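Local coordinates for protein hyaluronidase (Thermobaculum terrenum, PDB 5DIY) that probably removes N-acetylglucosamine from O-modified proteins as a glycoside hydrolase of family 84, at residues C[161-172]-C[187-197]; C[217-227]-C[250-260]. All coordinates share one frame; numbering follows the deposited sequence.

Interaction 1. Residues C[161-172]-C[187-197]; sequences IIMCPTFYCNDP and NIDVFWTGPNV. With NAG (2-acetamido-2-deoxy-beta-D-glucopyranose), chain E.
Trp192 lays one indole face against the chain at Tyr168 and Cys169: Tyr168 O stands 3.3 Å from Trp192 CE3, Cys169 CA rests over the same face, and Asn170 O comes to the ring edge in its plane. The carbonyl of Tyr168 does double duty, for Thr193 N donates to Tyr168 O at 2.8 Å. Asn170 N returns a bond to Gly194 O, which ties the loop after one strand to the loop after the other.

One face of Phe191 is covered by Ile162, whose CD1 lies 3.6 Å from the Phe191 ring centroid in a CH-pi contact; CG1 of Ile162 anti to the backbone N (chi1 -177°) carries the methyl there. Strands 161-164 and 189-192 are parallel neighbours in a TIM barrel, and with helix 175-183 they form a beta-alpha-beta unit. Met163 takes part in both directions, Met163 N giving to Asp189 O and Met163 O receiving Phe191 N, while its side chain lies beside Val190 and packs on Leu180 of that helix.

Tyr168 holds the acetyl methyl of NAG over the centre of its ring, and Thr193 CG2 meets Tyr168 CD1 obliquely at 3.5 Å. Tyr168 OH is hydrogen-bonded to Asn120, the engineered residue at the predicted proton-donor position; Cys164 SG approaches NAG C8 to 3.7 Å.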
# COMPACT_ATOMS: atom_id res chain seq x y z
N ILE C 161 -4.03 -19.38 -17.65
CA ILE C 161 -4.10 -17.94 -17.82
C ILE C 161 -4.83 -17.35 -16.62
O ILE C 161 -5.88 -17.85 -16.20
CB ILE C 161 -4.80 -17.53 -19.13
CG1 ILE C 161 -3.98 -18.00 -20.34
CG2 ILE C 161 -4.98 -16.00 -19.19
CD1 ILE C 161 -4.72 -17.92 -21.66
N ILE C 162 -4.25 -16.29 -16.07
CA ILE C 162 -4.94 -15.43 -15.11
C ILE C 162 -5.07 -14.07 -15.80
O ILE C 162 -4.11 -13.56 -16.38
CB ILE C 162 -4.23 -15.37 -13.73
CG1 ILE C 162 -5.04 -14.52 -12.75
CG2 ILE C 162 -2.80 -14.85 -13.83
CD1 ILE C 162 -4.71 -14.78 -11.29
N MET C 163 -6.27 -13.52 -15.79
CA MET C 163 -6.52 -12.24 -16.43
C MET C 163 -6.96 -11.23 -15.39
O MET C 163 -7.56 -11.59 -14.38
CB MET C 163 -7.54 -12.37 -17.58
CG MET C 163 -9.00 -12.55 -17.18
SD MET C 163 -9.92 -11.02 -16.85
CE MET C 163 -10.01 -10.30 -18.49
N CYS C 164 -6.65 -9.96 -15.64
CA CYS C 164 -7.17 -8.85 -14.84
C CYS C 164 -8.18 -8.10 -15.70
O CYS C 164 -7.83 -7.63 -16.78
CB CYS C 164 -6.07 -7.90 -14.37
SG CYS C 164 -6.67 -6.67 -13.18
N PRO C 165 -9.44 -8.01 -15.23
CA PRO C 165 -10.43 -7.26 -16.00
C PRO C 165 -10.19 -5.76 -15.97
O PRO C 165 -9.47 -5.25 -15.11
CB PRO C 165 -11.75 -7.62 -15.32
CG PRO C 165 -11.40 -8.11 -13.96
CD PRO C 165 -9.97 -8.54 -13.97
N THR C 166 -10.79 -5.06 -16.93
CA THR C 166 -10.74 -3.60 -17.00
C THR C 166 -11.57 -2.96 -15.89
O THR C 166 -11.23 -1.89 -15.40
CB THR C 166 -11.18 -3.12 -18.40
OG1 THR C 166 -10.33 -3.73 -19.39
CG2 THR C 166 -11.09 -1.62 -18.53
N PHE C 167 -12.64 -3.64 -15.49
CA PHE C 167 -13.40 -3.30 -14.29
C PHE C 167 -13.07 -4.36 -13.23
O PHE C 167 -13.59 -5.48 -13.30
CB PHE C 167 -14.90 -3.24 -14.60
CG PHE C 167 -15.27 -2.12 -15.54
CD1 PHE C 167 -15.20 -2.30 -16.92
CD2 PHE C 167 -15.65 -0.87 -15.05
CE1 PHE C 167 -15.52 -1.27 -17.79
CE2 PHE C 167 -15.97 0.17 -15.91
CZ PHE C 167 -15.91 -0.03 -17.29
N TYR C 168 -12.21 -3.98 -12.28
CA TYR C 168 -11.61 -4.92 -11.32
C TYR C 168 -11.94 -4.66 -9.84
O TYR C 168 -11.41 -5.34 -8.96
CB TYR C 168 -10.08 -4.97 -11.51
CG TYR C 168 -9.36 -3.63 -11.41
CD1 TYR C 168 -9.05 -3.06 -10.17
CD2 TYR C 168 -8.99 -2.95 -12.56
CE1 TYR C 168 -8.39 -1.83 -10.10
CE2 TYR C 168 -8.33 -1.73 -12.50
CZ TYR C 168 -8.03 -1.18 -11.27
OH TYR C 168 -7.38 0.03 -11.23
N CYS C 169 -12.82 -3.70 -9.58
CA CYS C 169 -13.23 -3.37 -8.22
C CYS C 169 -14.62 -2.75 -8.22
O CYS C 169 -15.18 -2.47 -9.28
CB CYS C 169 -12.24 -2.40 -7.59
SG CYS C 169 -12.10 -0.79 -8.40
N ASN C 170 -15.15 -2.55 -7.02
CA ASN C 170 -16.40 -1.82 -6.79
C ASN C 170 -17.65 -2.66 -7.10
O ASN C 170 -18.02 -3.49 -6.28
CB ASN C 170 -16.36 -0.43 -7.48
CG ASN C 170 -17.45 0.51 -6.99
OD1 ASN C 170 -18.15 0.25 -6.02
ND2 ASN C 170 -17.58 1.64 -7.67
N ASP C 171 -18.28 -2.49 -8.27
CA ASP C 171 -19.59 -3.09 -8.53
C ASP C 171 -19.42 -4.51 -9.11
O ASP C 171 -19.03 -4.65 -10.27
CB ASP C 171 -20.40 -2.20 -9.50
CG ASP C 171 -21.85 -2.68 -9.70
OD1 ASP C 171 -22.23 -3.79 -9.25
OD2 ASP C 171 -22.61 -1.92 -10.34
N PRO C 172 -19.71 -5.56 -8.30
CA PRO C 172 -19.54 -6.92 -8.80
C PRO C 172 -20.63 -7.39 -9.78
O PRO C 172 -20.45 -8.42 -10.43
CB PRO C 172 -19.61 -7.76 -7.52
CG PRO C 172 -20.57 -7.01 -6.66
CD PRO C 172 -20.37 -5.55 -6.98
N ASN C 187 -11.73 -22.16 -16.58
CA ASN C 187 -10.42 -22.37 -15.97
C ASN C 187 -9.43 -21.20 -16.16
O ASN C 187 -8.31 -21.27 -15.67
CB ASN C 187 -9.83 -23.69 -16.48
CG ASN C 187 -10.68 -24.90 -16.09
OD1 ASN C 187 -11.34 -24.91 -15.04
ND2 ASN C 187 -10.66 -25.92 -16.92
N ILE C 188 -9.84 -20.15 -16.88
CA ILE C 188 -9.11 -18.89 -16.89
C ILE C 188 -9.44 -18.17 -15.58
O ILE C 188 -10.62 -17.94 -15.26
CB ILE C 188 -9.47 -18.01 -18.11
CG1 ILE C 188 -9.01 -18.72 -19.39
CG2 ILE C 188 -8.84 -16.62 -17.98
CD1 ILE C 188 -9.19 -17.95 -20.68
N ASP C 189 -8.41 -17.86 -14.80
CA ASP C 189 -8.58 -17.17 -13.51
C ASP C 189 -8.83 -15.68 -13.75
O ASP C 189 -8.36 -15.12 -14.73
CB ASP C 189 -7.36 -17.40 -12.62
CG ASP C 189 -7.35 -18.78 -11.99
OD1 ASP C 189 -8.33 -19.14 -11.31
OD2 ASP C 189 -6.36 -19.52 -12.15
N VAL C 190 -9.58 -15.06 -12.84
CA VAL C 190 -9.96 -13.65 -12.98
C VAL C 190 -9.66 -12.87 -11.69
O VAL C 190 -10.15 -13.23 -10.62
CB VAL C 190 -11.45 -13.49 -13.35
CG1 VAL C 190 -11.84 -12.01 -13.41
CG2 VAL C 190 -11.73 -14.18 -14.68
N PHE C 191 -8.87 -11.81 -11.83
CA PHE C 191 -8.48 -10.97 -10.70
C PHE C 191 -9.59 -10.02 -10.28
O PHE C 191 -10.49 -9.69 -11.06
CB PHE C 191 -7.22 -10.14 -11.02
CG PHE C 191 -5.92 -10.79 -10.63
CD1 PHE C 191 -5.72 -11.27 -9.34
CD2 PHE C 191 -4.87 -10.86 -11.54
CE1 PHE C 191 -4.51 -11.84 -8.98
CE2 PHE C 191 -3.65 -11.42 -11.18
CZ PHE C 191 -3.48 -11.92 -9.89
N TRP C 192 -9.50 -9.57 -9.03
CA TRP C 192 -10.44 -8.63 -8.45
C TRP C 192 -9.79 -8.03 -7.20
O TRP C 192 -9.16 -8.75 -6.43
CB TRP C 192 -11.72 -9.39 -8.08
CG TRP C 192 -12.79 -8.54 -7.55
CD1 TRP C 192 -13.13 -8.40 -6.25
CD2 TRP C 192 -13.67 -7.71 -8.30
NE1 TRP C 192 -14.17 -7.51 -6.13
CE2 TRP C 192 -14.53 -7.07 -7.37
CE3 TRP C 192 -13.82 -7.42 -9.66
CZ2 TRP C 192 -15.52 -6.18 -7.76
CZ3 TRP C 192 -14.82 -6.53 -10.05
CH2 TRP C 192 -15.65 -5.93 -9.11
N THR C 193 -9.94 -6.72 -7.00
CA THR C 193 -9.27 -6.02 -5.89
C THR C 193 -10.18 -5.71 -4.70
O THR C 193 -9.68 -5.36 -3.63
CB THR C 193 -8.53 -4.73 -6.35
OG1 THR C 193 -9.47 -3.68 -6.63
CG2 THR C 193 -7.69 -4.99 -7.60
N GLY C 194 -11.49 -5.83 -4.88
CA GLY C 194 -12.47 -5.73 -3.78
C GLY C 194 -13.38 -4.54 -4.00
O GLY C 194 -13.52 -4.09 -5.13
N PRO C 195 -14.02 -4.02 -2.94
CA PRO C 195 -14.89 -2.84 -3.12
C PRO C 195 -14.19 -1.59 -3.65
O PRO C 195 -14.82 -0.79 -4.32
CB PRO C 195 -15.45 -2.60 -1.71
CG PRO C 195 -15.38 -3.93 -1.05
CD PRO C 195 -14.14 -4.59 -1.58
N ASN C 196 -12.90 -1.43 -3.35
CA ASN C 196 -12.09 -0.30 -3.83
C ASN C 196 -10.83 -0.82 -4.50
O ASN C 196 -10.59 -2.03 -4.52
CB ASN C 196 -11.71 0.62 -2.66
CG ASN C 196 -12.90 0.99 -1.79
OD1 ASN C 196 -13.72 1.82 -2.18
ND2 ASN C 196 -13.01 0.36 -0.62
N VAL C 197 -10.03 0.10 -5.05
CA VAL C 197 -8.73 -0.25 -5.64
C VAL C 197 -7.86 -0.84 -4.53
O VAL C 197 -7.37 -1.96 -4.65
CB VAL C 197 -8.04 0.97 -6.30
CG1 VAL C 197 -6.61 0.64 -6.71
CG2 VAL C 197 -8.84 1.45 -7.51
C1 NAG E . -4.15 0.02 -9.75
C2 NAG E . -3.24 -0.98 -10.49
C3 NAG E . -1.98 -1.38 -9.70
C4 NAG E . -1.61 -0.29 -8.71
C5 NAG E . -2.75 -0.14 -7.71
C6 NAG E . -2.48 0.94 -6.65
C7 NAG E . -4.63 -3.00 -10.14
C8 NAG E . -5.30 -4.14 -10.83
N2 NAG E . -3.98 -2.15 -10.94
O3 NAG E . -0.91 -1.61 -10.62
O4 NAG E . -0.43 -0.66 -7.99
O5 NAG E . -4.02 0.06 -8.33
O6 NAG E . -2.16 2.20 -7.25
O7 NAG E . -4.69 -2.86 -8.92

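Interaction 2. Residues C[217-227]-C[250-260]; sequences PATLWDNYPVN and HVVGIYANPMA. With NAG (2-acetamido-2-deoxy-beta-D-glucopyranose), chain E.
Trp221 presents one indole face to NAG and an edge to Asn257. The acetyl methyl stands over the ring centre, with NAG C8 3.6 Å from Trp221 CE2, while the Asn257 amide, its plane turned 81° from the indole, sets ND2 close to the indole plane at 3.7 Å from Trp221 NE1. Tyr255 receives Thr219 at its ring edge, where Thr219 CG2 is 3.8 Å from Tyr255 CD1. Pro225 CB lies over the centre of the Tyr224 ring, and the peptide bond between the two is cis.

Asn257 CG runs anti to the backbone N (chi1 -162°), which brings its amide to the sugar: Asn257 ND2 comes within 3.1 Å of NAG O4, and OD1 is held by Gly12 N. Asn223 and Asn257 both belong to the N-acetylglucosamine site. With an alanine in place of Trp221, the acetyl methyl would probably lose its flat floor and the Asn257 amide would probably have a gap at its flank.

Strands 218-222 and 251-256 are the seventh and eighth of the TIM barrel, and the second borders strand 6-11 to close the ring. In the parallel pairing Leu220 N donates to Gly253 O, and Tyr255 N reaches Leu220 O at 2.7 Å. Trp221 and Tyr255 face the barrel interior, where both touch Ile10. On the other face Leu220 lies alongside Ile254, its CB 3.8 Å from Ile254 CG2, under helices 204-214 and 262-277; Asp222 there forms a salt bridge with Arg243 and a hydrogen bond with Tyr240. Beyond the strands Val226 N bonds Asn257 O at 2.9 Å, and a water links Asn227 OD1 to Ala260 N.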
# COMPACT_ATOMS: atom_id res chain seq x y z
N PRO C 217 -14.86 -18.91 -8.72
CA PRO C 217 -14.19 -18.18 -7.64
C PRO C 217 -13.15 -17.21 -8.20
O PRO C 217 -12.38 -17.58 -9.08
CB PRO C 217 -13.50 -19.29 -6.83
CG PRO C 217 -14.25 -20.53 -7.16
CD PRO C 217 -14.67 -20.37 -8.59
N ALA C 218 -13.15 -15.97 -7.72
CA ALA C 218 -12.18 -14.96 -8.15
C ALA C 218 -10.84 -15.19 -7.46
O ALA C 218 -10.78 -15.88 -6.45
CB ALA C 218 -12.69 -13.57 -7.84
N THR C 219 -9.78 -14.64 -8.04
CA THR C 219 -8.48 -14.55 -7.39
C THR C 219 -8.34 -13.11 -6.94
O THR C 219 -8.64 -12.20 -7.70
CB THR C 219 -7.34 -14.90 -8.37
OG1 THR C 219 -7.62 -16.16 -9.00
CG2 THR C 219 -6.00 -15.00 -7.63
N LEU C 220 -7.92 -12.89 -5.70
CA LEU C 220 -7.79 -11.53 -5.18
C LEU C 220 -6.43 -10.94 -5.53
O LEU C 220 -5.39 -11.52 -5.21
CB LEU C 220 -8.01 -11.48 -3.67
CG LEU C 220 -9.47 -11.43 -3.19
CD1 LEU C 220 -9.49 -11.72 -1.70
CD2 LEU C 220 -10.12 -10.08 -3.49
N TRP C 221 -6.46 -9.80 -6.20
CA TRP C 221 -5.32 -8.90 -6.34
C TRP C 221 -5.52 -7.92 -5.20
O TRP C 221 -6.29 -6.98 -5.32
CB TRP C 221 -5.38 -8.18 -7.70
CG TRP C 221 -4.26 -7.21 -8.02
CD1 TRP C 221 -3.62 -6.36 -7.16
CD2 TRP C 221 -3.68 -6.99 -9.30
NE1 TRP C 221 -2.68 -5.63 -7.83
CE2 TRP C 221 -2.69 -6.00 -9.15
CE3 TRP C 221 -3.89 -7.54 -10.57
CZ2 TRP C 221 -1.91 -5.54 -10.21
CZ3 TRP C 221 -3.12 -7.08 -11.63
CH2 TRP C 221 -2.14 -6.09 -11.45
N ASP C 222 -4.84 -8.15 -4.08
CA ASP C 222 -5.07 -7.33 -2.90
C ASP C 222 -4.02 -6.23 -2.84
O ASP C 222 -2.83 -6.50 -2.68
CB ASP C 222 -5.05 -8.20 -1.63
CG ASP C 222 -5.90 -7.62 -0.51
OD1 ASP C 222 -6.36 -6.46 -0.62
OD2 ASP C 222 -6.13 -8.33 0.49
N ASN C 223 -4.47 -4.98 -2.98
CA ASN C 223 -3.58 -3.83 -3.05
C ASN C 223 -3.20 -3.32 -1.67
O ASN C 223 -3.58 -2.21 -1.26
CB ASN C 223 -4.21 -2.70 -3.89
CG ASN C 223 -4.17 -2.97 -5.38
OD1 ASN C 223 -5.20 -2.98 -6.04
ND2 ASN C 223 -2.98 -3.15 -5.91
N TYR C 224 -2.47 -4.16 -0.95
CA TYR C 224 -1.83 -3.81 0.31
C TYR C 224 -0.63 -4.76 0.43
O TYR C 224 -0.80 -5.96 0.18
CB TYR C 224 -2.80 -3.99 1.50
CG TYR C 224 -2.17 -3.50 2.78
CD1 TYR C 224 -2.19 -2.13 3.12
CD2 TYR C 224 -1.48 -4.37 3.62
CE1 TYR C 224 -1.57 -1.67 4.27
CE2 TYR C 224 -0.87 -3.91 4.78
CZ TYR C 224 -0.91 -2.56 5.09
OH TYR C 224 -0.29 -2.13 6.24
N PRO C 225 0.57 -4.28 0.79
CA PRO C 225 0.85 -2.92 1.30
C PRO C 225 1.16 -1.81 0.28
O PRO C 225 1.55 -0.74 0.71
CB PRO C 225 2.07 -3.16 2.20
CG PRO C 225 2.75 -4.32 1.59
CD PRO C 225 1.63 -5.22 1.17
N VAL C 226 0.99 -2.03 -1.03
CA VAL C 226 1.34 -1.00 -2.04
C VAL C 226 1.14 0.44 -1.60
O VAL C 226 0.06 0.80 -1.16
CB VAL C 226 0.52 -1.04 -3.37
CG1 VAL C 226 1.34 -1.59 -4.50
CG2 VAL C 226 -0.84 -1.71 -3.23
N ASN C 227 2.18 1.26 -1.79
CA ASN C 227 2.10 2.69 -1.55
C ASN C 227 2.63 3.48 -2.75
O ASN C 227 3.48 4.34 -2.61
CB ASN C 227 2.82 3.05 -0.24
CG ASN C 227 4.33 2.85 -0.29
OD1 ASN C 227 4.86 2.07 -1.09
ND2 ASN C 227 5.04 3.56 0.59
N HIS C 250 -14.83 -18.65 -1.03
CA HIS C 250 -15.23 -18.00 -2.30
C HIS C 250 -14.09 -17.49 -3.16
O HIS C 250 -14.33 -16.94 -4.24
CB HIS C 250 -16.21 -16.86 -1.99
CG HIS C 250 -17.35 -17.28 -1.12
ND1 HIS C 250 -17.37 -17.07 0.24
CD2 HIS C 250 -18.47 -17.98 -1.41
CE1 HIS C 250 -18.47 -17.59 0.75
NE2 HIS C 250 -19.16 -18.15 -0.24
N VAL C 251 -12.85 -17.70 -2.72
CA VAL C 251 -11.67 -17.16 -3.39
C VAL C 251 -10.65 -18.29 -3.58
O VAL C 251 -10.34 -19.02 -2.64
CB VAL C 251 -11.08 -15.99 -2.58
CG1 VAL C 251 -9.73 -15.55 -3.11
CG2 VAL C 251 -12.06 -14.81 -2.57
N VAL C 252 -10.16 -18.44 -4.81
CA VAL C 252 -9.15 -19.47 -5.15
C VAL C 252 -7.75 -19.13 -4.62
O VAL C 252 -6.95 -20.02 -4.34
CB VAL C 252 -9.13 -19.75 -6.69
CG1 VAL C 252 -8.53 -18.58 -7.46
CG2 VAL C 252 -8.36 -21.03 -7.01
N GLY C 253 -7.45 -17.84 -4.50
CA GLY C 253 -6.19 -17.39 -3.93
C GLY C 253 -6.09 -15.89 -3.82
O GLY C 253 -6.98 -15.16 -4.28
N ILE C 254 -5.02 -15.42 -3.18
CA ILE C 254 -4.78 -13.99 -2.99
C ILE C 254 -3.34 -13.68 -3.33
O ILE C 254 -2.43 -14.33 -2.80
CB ILE C 254 -5.08 -13.52 -1.53
CG1 ILE C 254 -6.44 -14.05 -1.05
CG2 ILE C 254 -5.00 -11.99 -1.46
CD1 ILE C 254 -6.87 -13.59 0.33
N TYR C 255 -3.14 -12.70 -4.20
CA TYR C 255 -1.83 -12.10 -4.44
C TYR C 255 -1.79 -10.69 -3.83
O TYR C 255 -2.63 -9.85 -4.15
CB TYR C 255 -1.54 -12.02 -5.94
CG TYR C 255 -1.31 -13.34 -6.62
CD1 TYR C 255 -2.38 -14.17 -6.96
CD2 TYR C 255 -0.01 -13.76 -6.94
CE1 TYR C 255 -2.17 -15.39 -7.60
CE2 TYR C 255 0.21 -14.98 -7.58
CZ TYR C 255 -0.87 -15.79 -7.91
OH TYR C 255 -0.66 -16.98 -8.54
N ALA C 256 -0.79 -10.44 -2.98
CA ALA C 256 -0.60 -9.12 -2.38
C ALA C 256 0.30 -8.28 -3.27
O ALA C 256 1.40 -8.72 -3.62
CB ALA C 256 0.02 -9.25 -1.00
N ASN C 257 -0.16 -7.09 -3.64
CA ASN C 257 0.69 -6.10 -4.31
C ASN C 257 1.48 -5.31 -3.25
O ASN C 257 0.88 -4.53 -2.50
CB ASN C 257 -0.14 -5.16 -5.20
CG ASN C 257 0.71 -4.42 -6.23
OD1 ASN C 257 1.89 -4.70 -6.41
ND2 ASN C 257 0.11 -3.46 -6.90
N PRO C 258 2.81 -5.50 -3.17
CA PRO C 258 3.60 -4.88 -2.11
C PRO C 258 4.12 -3.48 -2.44
O PRO C 258 3.82 -2.94 -3.50
CB PRO C 258 4.77 -5.86 -1.95
CG PRO C 258 4.97 -6.40 -3.32
CD PRO C 258 3.67 -6.30 -4.06
N MET C 259 4.88 -2.90 -1.52
CA MET C 259 5.51 -1.61 -1.75
C MET C 259 6.73 -1.77 -2.64
O MET C 259 7.36 -2.84 -2.68
CB MET C 259 5.93 -0.96 -0.43
CG MET C 259 4.78 -0.71 0.54
SD MET C 259 5.28 0.17 2.02
CE MET C 259 5.94 -1.18 2.99
N ALA C 260 7.09 -0.70 -3.34
CA ALA C 260 8.40 -0.63 -4.02
C ALA C 260 9.60 -0.71 -3.05
O ALA C 260 10.73 -0.85 -3.49
CB ALA C 260 8.48 0.64 -4.87
C1 NAG E . -4.15 0.02 -9.75
C2 NAG E . -3.24 -0.98 -10.49
C3 NAG E . -1.98 -1.38 -9.70
C4 NAG E . -1.61 -0.29 -8.71
C5 NAG E . -2.75 -0.14 -7.71
C6 NAG E . -2.48 0.94 -6.65
C7 NAG E . -4.63 -3.00 -10.14
C8 NAG E . -5.30 -4.14 -10.83
N2 NAG E . -3.98 -2.15 -10.94
O3 NAG E . -0.91 -1.61 -10.62
O4 NAG E . -0.43 -0.66 -7.99
O5 NAG E . -4.02 0.06 -8.33
O6 NAG E . -2.16 2.20 -7.25
O7 NAG E . -4.69 -2.86 -8.92
O HOH W 1 -14.95 -14.70 -5.79
O HOH W 2 5.25 1.32 -3.80

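In the fold
From the N terminus, four barrel strands precede interaction 1, which closes the loop through helix 175-183 between strands 160-164 and 189-192. Helix 204-214 then leads to strand 218-222, where interaction 2 opens; it closes, after a connection with no helix or strand between residues 227 and 250, on strand 251-256. The two contacts follow in series, neither nested nor crossed. They are joined edge to edge within the sheet, because strands 189-192 and 218-222 are neighbours: Trp192 O probably accepts from Trp221 N, and Val190 O from Thr219 N. Together they span the last four strands of the barrel, and both reach NAG at the strands' C-terminal ends.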